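Local coordinates for aldose 1-epimerase (Caenorhabditis elegans, PDB 1LUR), which probably interconverts the alpha and beta anomers of aldose sugars such as galactose, at residues A[15-29]-A[110-124]. Residues are numbered along the deposited sequence; the frame is centred on the assembly and turned at random.
Sequences IEIANKQGLTATLLP and RKWEVVRHAPESVSF
Ala18, at the end of strand 15-18, meets Pro119 in the turn of the hairpin 113-124: Ala18 N donates a hydrogen bond to Pro119 O (3.0 Å), and the same oxygen takes a CA-H contact from Ile17. Strand 15-18 crosses strand 121-124 at 137°, their axes 7.1 Å apart, whereas strands 24-28 and 121-124 run nearly parallel, 20° apart and 9.1 Å from each other. A second hydrogen bond closes the other end, from Trp112 N to Pro29 O (3.0 Å). Between Glu16 O and Ala118 O one water donates to both carbonyls.

Between these two bonds the contact is apolar. Ile15 and Val114 meet tip to tip, CD1 to CG2 at 3.8 Å, and the same CD1 also touches Val122 and Phe124. Leu27 slides past Val122, while its CB sits at the edge of the Phe124 ring, 3.7 Å from Phe124 CZ. Pro29 lies against Phe124, its CA 3.6 Å from Phe124 CE2. With CG2 of Ile17 anti to its carbonyl carbon, Ile17 CG2 lies 3.6 Å from Ser121 N.

The hairpin at the margin of one antiparallel sheet (15-18 being outermost) thus packs its face on the hairpin at the margin of another (113-118 outermost), a layered arrangement consistent with the galactose mutarotase fold. Strand 33-40 continues the first sheet beside 24-28, and strand 138-147 continues the second, supplying Tyr145 against Leu27 and Ile141 against Trp112.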
# COMPACT_ATOMS: atom_id res chain seq x y z
N ILE A 15 6.75 -16.49 -6.05
CA ILE A 15 7.31 -17.15 -4.88
C ILE A 15 6.17 -17.32 -3.89
O ILE A 15 5.45 -16.37 -3.60
CB ILE A 15 8.41 -16.30 -4.23
CG1 ILE A 15 9.52 -16.01 -5.26
CG2 ILE A 15 8.98 -17.02 -3.02
CD1 ILE A 15 10.65 -15.15 -4.72
N GLU A 16 5.99 -18.53 -3.39
CA GLU A 16 4.92 -18.80 -2.44
C GLU A 16 5.39 -19.07 -1.02
O GLU A 16 6.43 -19.70 -0.80
CB GLU A 16 4.07 -19.97 -2.92
CG GLU A 16 2.97 -19.60 -3.90
CD GLU A 16 2.14 -20.80 -4.33
OE1 GLU A 16 1.68 -21.57 -3.45
OE2 GLU A 16 1.93 -20.97 -5.55
N ILE A 17 4.62 -18.57 -0.06
CA ILE A 17 4.91 -18.75 1.36
C ILE A 17 3.58 -19.09 1.99
O ILE A 17 2.52 -18.72 1.46
CB ILE A 17 5.49 -17.49 2.03
CG1 ILE A 17 4.49 -16.34 1.96
CG2 ILE A 17 6.80 -17.11 1.37
CD1 ILE A 17 4.93 -15.12 2.75
N ALA A 18 3.60 -19.79 3.12
CA ALA A 18 2.34 -20.14 3.77
C ALA A 18 2.53 -20.67 5.18
O ALA A 18 3.62 -21.10 5.56
CB ALA A 18 1.61 -21.18 2.92
N ASN A 19 1.47 -20.62 5.97
CA ASN A 19 1.56 -21.11 7.33
C ASN A 19 0.91 -22.50 7.33
O ASN A 19 0.70 -23.08 6.26
CB ASN A 19 0.85 -20.18 8.32
CG ASN A 19 -0.63 -20.05 8.04
OD1 ASN A 19 -1.18 -20.71 7.16
ND2 ASN A 19 -1.29 -19.18 8.80
N LYS A 20 0.59 -23.02 8.50
CA LYS A 20 -0.02 -24.34 8.59
C LYS A 20 -1.53 -24.33 8.78
O LYS A 20 -2.13 -25.39 8.96
CB LYS A 20 0.63 -25.13 9.73
CG LYS A 20 2.12 -25.35 9.60
CD LYS A 20 2.44 -26.36 8.51
CE LYS A 20 3.88 -26.83 8.62
NZ LYS A 20 4.17 -27.35 9.98
N GLN A 21 -2.15 -23.16 8.74
CA GLN A 21 -3.59 -23.06 8.92
C GLN A 21 -4.42 -22.67 7.70
O GLN A 21 -5.60 -22.35 7.83
CB GLN A 21 -3.92 -22.09 10.06
CG GLN A 21 -3.55 -22.60 11.44
CD GLN A 21 -2.07 -22.49 11.72
OE1 GLN A 21 -1.55 -21.39 11.92
NE2 GLN A 21 -1.38 -23.63 11.73
N GLY A 22 -3.82 -22.68 6.52
CA GLY A 22 -4.57 -22.31 5.34
C GLY A 22 -4.40 -20.90 4.82
O GLY A 22 -5.27 -20.39 4.13
N LEU A 23 -3.29 -20.25 5.17
CA LEU A 23 -3.00 -18.89 4.73
C LEU A 23 -1.81 -18.97 3.78
O LEU A 23 -0.74 -19.44 4.17
CB LEU A 23 -2.65 -17.99 5.92
CG LEU A 23 -2.10 -16.58 5.62
CD1 LEU A 23 -3.12 -15.74 4.86
CD2 LEU A 23 -1.74 -15.91 6.94
N THR A 24 -1.99 -18.53 2.55
CA THR A 24 -0.92 -18.57 1.57
C THR A 24 -0.75 -17.20 0.91
O THR A 24 -1.72 -16.49 0.67
CB THR A 24 -1.19 -19.63 0.48
OG1 THR A 24 -1.38 -20.91 1.09
CG2 THR A 24 -0.02 -19.74 -0.49
N ALA A 25 0.50 -16.84 0.63
CA ALA A 25 0.80 -15.57 -0.00
C ALA A 25 1.77 -15.82 -1.15
O ALA A 25 2.73 -16.58 -1.00
CB ALA A 25 1.43 -14.61 1.00
N THR A 26 1.52 -15.19 -2.29
CA THR A 26 2.39 -15.36 -3.44
C THR A 26 3.02 -14.01 -3.76
O THR A 26 2.31 -13.03 -3.98
CB THR A 26 1.61 -15.87 -4.65
OG1 THR A 26 0.95 -17.10 -4.32
CG2 THR A 26 2.55 -16.12 -5.82
N LEU A 27 4.34 -13.97 -3.77
CA LEU A 27 5.08 -12.75 -4.06
C LEU A 27 5.78 -12.80 -5.42
O LEU A 27 5.98 -13.88 -5.99
CB LEU A 27 6.11 -12.48 -2.97
CG LEU A 27 5.59 -12.40 -1.53
CD1 LEU A 27 4.41 -11.44 -1.47
CD2 LEU A 27 5.18 -13.79 -1.03
N LEU A 28 6.17 -11.63 -5.91
CA LEU A 28 6.85 -11.52 -7.19
C LEU A 28 8.02 -10.55 -7.02
O LEU A 28 7.84 -9.42 -6.56
CB LEU A 28 5.88 -10.99 -8.26
CG LEU A 28 6.33 -10.96 -9.72
CD1 LEU A 28 6.59 -12.38 -10.22
CD2 LEU A 28 5.25 -10.29 -10.56
N PRO A 29 9.24 -10.98 -7.38
CA PRO A 29 10.44 -10.15 -7.26
C PRO A 29 10.25 -8.78 -7.92
O PRO A 29 10.75 -7.77 -7.43
CB PRO A 29 11.50 -10.98 -7.97
CG PRO A 29 11.07 -12.38 -7.68
CD PRO A 29 9.58 -12.31 -7.93
N ARG A 110 10.65 -1.90 -10.58
CA ARG A 110 11.97 -2.50 -10.70
C ARG A 110 12.04 -3.93 -10.19
O ARG A 110 11.22 -4.35 -9.38
CB ARG A 110 12.99 -1.62 -9.99
CG ARG A 110 13.05 -0.21 -10.58
CD ARG A 110 14.08 0.62 -9.88
NE ARG A 110 15.39 -0.01 -9.96
CZ ARG A 110 16.44 0.37 -9.24
NH1 ARG A 110 16.33 1.40 -8.40
NH2 ARG A 110 17.59 -0.27 -9.37
N LYS A 111 13.01 -4.68 -10.69
CA LYS A 111 13.21 -6.06 -10.30
C LYS A 111 14.06 -6.13 -9.04
O LYS A 111 15.25 -5.81 -9.06
CB LYS A 111 13.89 -6.83 -11.44
CG LYS A 111 13.23 -6.63 -12.80
CD LYS A 111 13.85 -7.52 -13.88
CE LYS A 111 13.42 -8.97 -13.70
NZ LYS A 111 11.94 -9.09 -13.81
N TRP A 112 13.44 -6.55 -7.94
CA TRP A 112 14.15 -6.66 -6.66
C TRP A 112 14.88 -8.00 -6.56
O TRP A 112 14.47 -8.98 -7.19
CB TRP A 112 13.16 -6.58 -5.50
CG TRP A 112 12.44 -5.29 -5.37
CD1 TRP A 112 11.69 -4.65 -6.32
CD2 TRP A 112 12.34 -4.50 -4.18
NE1 TRP A 112 11.12 -3.51 -5.78
CE2 TRP A 112 11.50 -3.40 -4.47
CE3 TRP A 112 12.87 -4.63 -2.89
CZ2 TRP A 112 11.19 -2.43 -3.52
CZ3 TRP A 112 12.55 -3.65 -1.94
CH2 TRP A 112 11.72 -2.57 -2.26
N GLU A 113 15.94 -8.03 -5.77
CA GLU A 113 16.73 -9.25 -5.57
C GLU A 113 16.11 -10.06 -4.44
O GLU A 113 15.55 -9.49 -3.50
CB GLU A 113 18.17 -8.90 -5.18
CG GLU A 113 18.97 -8.21 -6.27
CD GLU A 113 19.43 -9.18 -7.34
OE1 GLU A 113 20.23 -10.09 -7.01
OE2 GLU A 113 19.00 -9.04 -8.50
N VAL A 114 16.18 -11.38 -4.54
CA VAL A 114 15.63 -12.24 -3.50
C VAL A 114 16.81 -12.51 -2.58
O VAL A 114 17.75 -13.20 -2.96
CB VAL A 114 15.12 -13.57 -4.07
CG1 VAL A 114 14.76 -14.50 -2.93
CG2 VAL A 114 13.92 -13.32 -4.96
N VAL A 115 16.77 -11.95 -1.38
CA VAL A 115 17.87 -12.16 -0.44
C VAL A 115 17.60 -13.25 0.59
O VAL A 115 18.52 -13.69 1.28
CB VAL A 115 18.23 -10.85 0.30
CG1 VAL A 115 18.93 -9.90 -0.66
CG2 VAL A 115 16.97 -10.21 0.87
N ARG A 116 16.35 -13.67 0.70
CA ARG A 116 15.98 -14.73 1.64
C ARG A 116 14.64 -15.30 1.25
O ARG A 116 13.71 -14.58 0.90
CB ARG A 116 15.91 -14.20 3.09
CG ARG A 116 15.59 -15.28 4.15
CD ARG A 116 15.76 -14.75 5.59
NE ARG A 116 15.65 -15.77 6.64
CZ ARG A 116 14.51 -16.30 7.07
NH1 ARG A 116 13.34 -15.92 6.56
NH2 ARG A 116 14.53 -17.23 8.03
N HIS A 117 14.55 -16.62 1.28
CA HIS A 117 13.31 -17.29 0.95
C HIS A 117 13.22 -18.56 1.76
O HIS A 117 14.15 -19.37 1.79
CB HIS A 117 13.20 -17.57 -0.56
CG HIS A 117 14.39 -18.27 -1.15
ND1 HIS A 117 14.40 -19.62 -1.42
CD2 HIS A 117 15.59 -17.79 -1.55
CE1 HIS A 117 15.56 -19.94 -1.96
NE2 HIS A 117 16.30 -18.85 -2.05
N ALA A 118 12.10 -18.70 2.47
CA ALA A 118 11.84 -19.85 3.32
C ALA A 118 10.37 -20.21 3.14
O ALA A 118 9.62 -19.47 2.50
CB ALA A 118 12.14 -19.50 4.77
N PRO A 119 9.94 -21.34 3.72
CA PRO A 119 8.54 -21.77 3.60
C PRO A 119 7.48 -20.74 3.98
O PRO A 119 6.41 -20.70 3.36
CB PRO A 119 8.49 -23.00 4.50
CG PRO A 119 9.85 -23.59 4.31
CD PRO A 119 10.74 -22.37 4.41
N GLU A 120 7.76 -19.91 4.98
CA GLU A 120 6.78 -18.90 5.39
C GLU A 120 7.23 -17.45 5.30
O GLU A 120 6.55 -16.55 5.80
CB GLU A 120 6.33 -19.19 6.83
CG GLU A 120 7.36 -18.83 7.89
CD GLU A 120 8.71 -19.49 7.64
OE1 GLU A 120 8.79 -20.74 7.70
OE2 GLU A 120 9.69 -18.76 7.39
N SER A 121 8.37 -17.21 4.66
CA SER A 121 8.86 -15.84 4.53
C SER A 121 9.75 -15.64 3.31
O SER A 121 10.34 -16.59 2.79
CB SER A 121 9.65 -15.47 5.80
OG SER A 121 10.16 -14.16 5.75
N VAL A 122 9.83 -14.40 2.85
CA VAL A 122 10.65 -14.04 1.69
C VAL A 122 11.06 -12.58 1.82
O VAL A 122 10.25 -11.74 2.21
CB VAL A 122 9.88 -14.25 0.35
CG1 VAL A 122 8.64 -13.36 0.32
CG2 VAL A 122 10.79 -13.92 -0.83
N SER A 123 12.32 -12.29 1.54
CA SER A 123 12.81 -10.92 1.63
C SER A 123 13.37 -10.49 0.28
O SER A 123 14.01 -11.27 -0.42
CB SER A 123 13.90 -10.80 2.69
OG SER A 123 13.40 -11.13 3.98
N PHE A 124 13.11 -9.23 -0.08
CA PHE A 124 13.57 -8.66 -1.34
C PHE A 124 14.42 -7.44 -1.02
O PHE A 124 14.21 -6.78 -0.01
CB PHE A 124 12.40 -8.19 -2.20
CG PHE A 124 11.42 -9.27 -2.55
CD1 PHE A 124 10.17 -9.33 -1.94
CD2 PHE A 124 11.73 -10.22 -3.53
CE1 PHE A 124 9.25 -10.31 -2.29
CE2 PHE A 124 10.82 -11.21 -3.88
CZ PHE A 124 9.57 -11.25 -3.26
O HOH W 1 9.50 -19.14 -0.08